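Acetyl-CoA acetyltransferase (Elizabethkingia anophelis NUHP1, PDB 6BN2) probably catalyses the reversible condensation of two acetyl-CoA molecules into acetoacetyl-CoA and free coenzyme A, as a member of the thiolase family. Local coordinates at residues N312-I315 with N316-D319; I365-T368 with L369-L373. One frame throughout, in Å; residues are numbered along the deposited sequence.

Contact 1: N312-I315 with N316-D319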
# COMPACT_ATOMS: atom_id res chain seq x y z
N ASN A 312 7.55 -26.50 -7.38
CA ASN A 312 7.70 -27.91 -7.78
C ASN A 312 7.83 -28.82 -6.56
O ASN A 312 8.60 -29.78 -6.55
CB ASN A 312 8.88 -28.11 -8.73
CG ASN A 312 8.66 -27.43 -10.07
OD1 ASN A 312 7.69 -27.70 -10.76
ND2 ASN A 312 9.56 -26.52 -10.42
N LEU A 313 7.04 -28.51 -5.52
CA LEU A 313 7.01 -29.28 -4.29
C LEU A 313 5.59 -29.76 -4.04
O LEU A 313 4.62 -29.23 -4.58
CB LEU A 313 7.49 -28.46 -3.09
CG LEU A 313 8.96 -28.05 -3.13
CD1 LEU A 313 9.25 -27.10 -1.97
CD2 LEU A 313 9.86 -29.30 -3.04
N THR A 314 5.47 -30.80 -3.22
CA THR A 314 4.17 -31.26 -2.78
C THR A 314 3.97 -30.93 -1.32
O THR A 314 4.91 -30.57 -0.60
CB THR A 314 4.01 -32.77 -2.98
OG1 THR A 314 4.90 -33.45 -2.06
CG2 THR A 314 4.35 -33.18 -4.40
N ILE A 315 2.73 -31.08 -0.86
CA ILE A 315 2.44 -30.78 0.53
C ILE A 315 3.24 -31.68 1.46
O ILE A 315 3.63 -31.26 2.56
CB ILE A 315 0.92 -30.86 0.77
CG1 ILE A 315 0.56 -30.14 2.07
CG2 ILE A 315 0.44 -32.30 0.77
CD1 ILE A 315 -0.52 -29.11 1.92
N ASN A 316 3.56 -32.91 1.03
CA ASN A 316 4.38 -33.82 1.83
C ASN A 316 5.82 -33.35 1.97
O ASN A 316 6.53 -33.84 2.86
CB ASN A 316 4.38 -35.22 1.21
CG ASN A 316 3.28 -36.10 1.78
OD1 ASN A 316 2.40 -35.62 2.49
ND2 ASN A 316 3.33 -37.39 1.46
N ASP A 317 6.29 -32.44 1.12
CA ASP A 317 7.65 -31.93 1.22
C ASP A 317 7.80 -30.86 2.30
O ASP A 317 8.93 -30.50 2.63
CB ASP A 317 8.09 -31.36 -0.13
CG ASP A 317 8.26 -32.44 -1.18
OD1 ASP A 317 9.01 -33.41 -0.94
OD2 ASP A 317 7.62 -32.36 -2.25
N ILE A 318 6.70 -30.34 2.84
CA ILE A 318 6.77 -29.26 3.81
C ILE A 318 6.87 -29.84 5.21
O ILE A 318 6.06 -30.69 5.60
CB ILE A 318 5.54 -28.34 3.70
CG1 ILE A 318 5.36 -27.81 2.28
CG2 ILE A 318 5.66 -27.22 4.74
CD1 ILE A 318 6.56 -26.99 1.76
N ASP A 319 7.89 -29.41 5.96
CA ASP A 319 8.10 -29.93 7.30
C ASP A 319 7.24 -29.22 8.34
O ASP A 319 6.72 -29.86 9.27
CB ASP A 319 9.57 -29.81 7.69
CG ASP A 319 10.47 -30.73 6.86
OD1 ASP A 319 10.02 -31.85 6.53
OD2 ASP A 319 11.62 -30.35 6.56
O HOH W 1 3.43 -31.95 5.33

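Contact 2: I365-T368 with L369-L373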
# COMPACT_ATOMS: atom_id res chain seq x y z
N ILE A 365 4.50 -14.14 10.81
CA ILE A 365 4.50 -15.60 10.76
C ILE A 365 5.66 -16.15 9.93
O ILE A 365 6.09 -17.28 10.17
CB ILE A 365 3.14 -16.16 10.26
CG1 ILE A 365 2.83 -15.74 8.82
CG2 ILE A 365 2.01 -15.77 11.24
CD1 ILE A 365 1.53 -16.42 8.28
N ILE A 366 6.21 -15.36 9.00
CA ILE A 366 7.44 -15.77 8.31
C ILE A 366 8.63 -15.75 9.27
O ILE A 366 9.46 -16.67 9.27
CB ILE A 366 7.70 -14.87 7.10
CG1 ILE A 366 6.49 -14.85 6.16
CG2 ILE A 366 8.93 -15.36 6.34
CD1 ILE A 366 6.66 -13.85 5.00
N VAL A 367 8.74 -14.69 10.07
CA VAL A 367 9.79 -14.60 11.09
C VAL A 367 9.73 -15.82 12.00
O VAL A 367 10.74 -16.50 12.24
CB VAL A 367 9.64 -13.30 11.90
CG1 VAL A 367 10.70 -13.23 13.02
CG2 VAL A 367 9.76 -12.07 10.98
N THR A 368 8.52 -16.14 12.48
CA THR A 368 8.37 -17.29 13.37
C THR A 368 8.69 -18.60 12.65
O THR A 368 9.38 -19.45 13.22
CB THR A 368 6.96 -17.30 13.94
OG1 THR A 368 6.77 -16.11 14.72
CG2 THR A 368 6.73 -18.53 14.83
N LEU A 369 8.21 -18.76 11.42
CA LEU A 369 8.48 -19.98 10.65
C LEU A 369 9.97 -20.22 10.48
O LEU A 369 10.44 -21.35 10.61
CB LEU A 369 7.79 -19.88 9.28
CG LEU A 369 8.04 -21.08 8.36
CD1 LEU A 369 7.41 -22.34 8.95
CD2 LEU A 369 7.44 -20.80 6.99
N ILE A 370 10.74 -19.17 10.16
CA ILE A 370 12.20 -19.33 10.02
C ILE A 370 12.77 -20.00 11.26
O ILE A 370 13.60 -20.92 11.18
CB ILE A 370 12.86 -17.97 9.76
CG1 ILE A 370 12.52 -17.51 8.35
CG2 ILE A 370 14.39 -18.05 9.99
CD1 ILE A 370 12.78 -16.01 8.11
N ASN A 371 12.35 -19.52 12.43
CA ASN A 371 12.91 -20.06 13.66
C ASN A 371 12.35 -21.43 14.00
O ASN A 371 13.08 -22.26 14.52
CB ASN A 371 12.69 -19.03 14.77
CG ASN A 371 13.59 -17.84 14.57
OD1 ASN A 371 13.18 -16.79 14.03
ND2 ASN A 371 14.85 -18.01 14.93
N VAL A 372 11.08 -21.69 13.69
CA VAL A 372 10.54 -23.04 13.84
C VAL A 372 11.37 -24.04 13.04
O VAL A 372 11.73 -25.12 13.53
CB VAL A 372 9.06 -23.09 13.42
CG1 VAL A 372 8.63 -24.55 13.18
CG2 VAL A 372 8.16 -22.42 14.47
N LEU A 373 11.70 -23.70 11.78
CA LEU A 373 12.49 -24.62 10.97
C LEU A 373 13.87 -24.88 11.59
O LEU A 373 14.33 -26.02 11.62
CB LEU A 373 12.63 -24.09 9.54
CG LEU A 373 11.34 -23.97 8.75
CD1 LEU A 373 11.69 -23.32 7.40
CD2 LEU A 373 10.68 -25.34 8.54

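Contact 1: N312-I315 with N316-D319
Asp317 folds its carboxylate back over Thr314, and the single oxygen OD2 collects two bonds there. The backbone N of Thr314 donates to Asp317 OD2 at 2.8 Å, almost straight at 171°, and OD2 receives it on its anti lone pair, the one pointing away from OD1. Thr314 OG1 also donates to Asp317 OD2, at 2.9 Å, but from above the carboxylate plane; with OG1 placed between the backbone N and carbonyl carbon (chi1 68°), the hydroxyl can lean over this group. The backbone answers across the same turn, Asp317 N donating to Thr314 O at 2.9 Å. The Leu313 side chain passes at a slant to that of Asp317, its CD2 3.9 Å from Asp317 OD2. The Ile315 side chain packs on Leu304 and Leu308 of helix 300-311 and on Leu340, while its carbonyl serves the turn: Ile318 N donates to Ile315 O at 3.2 Å, and a water bridges Ile315 O and Ile318 O. The exposed Asn316 brings its CB 3.8 Å from Thr314 OG1. Asp317 thus closes the short 3-10 turn through side chain and backbone alike. Two donors on one oxygen would probably favour an ionised carboxylate and limit its rotation.

Contact 2: I365-T368 with L369-L373
Thr368 O receives the backbone N-H of Val372 at 2.9 Å, with the donor nearly along the C=O axis. Beside this bond the two branched side chains meet at a slant, Thr368 CG2 lying 4.2 Å from Val372 CG2. At chi1 -62° Thr368 OG1 lies beside the backbone N, opposite the carbonyl carbon, where it is bonded to Glu205 and Arg364, while CG2 is anti to the backbone N. The same step of four residues is repeated earlier in the helix: Leu369 N donates to Ile365 O at 2.9 Å, tilted 34° from the carbonyl plane, and Ile370 N donates to Ile366 O at 2.9 Å. Asn371 N reaches Val367 O only weakly, at 3.4 Å. Ile370 carries its CG1 to 3.3 Å from Ile366 O, and its CD1 ends 4.3 Å from Ile366 CG2, a light apolar touch between successive turns. Leu369 and Ile370 pack against Ile397 of strand 391-399, Ile370 also meets Ile14 and Ala17 of strand 12-24, and Glu322 of strand 320-323 touches Ile365, Thr368 and Leu369. This is a regular alpha-helix laid against the sheet, consistent with the buried helix of the C-terminal domain in the layered thiolase fold.

How the contacts relate
Contact 1 comes first along the chain, forming a short 3-10 turn in the loop between helix 300-311 and strand 320-323; contact 2 follows in the middle of helix 358-375. Their centres are about 17 Å apart, and their nearest atoms, about 5 Å apart, do not touch. Both belong to the C-terminal thiolase region and share one mixed sheet, each touching strand 391-399, through Val396 and Ile397 respectively. Contact 1 lies at the surface and leads into strand 320-323, the edge strand within this chain. On that strand packs the buried helix of contact 2, near the predicted catalytic residues His356 and Cys386; the side chains of Ile365 and His356 are about 8 Å apart.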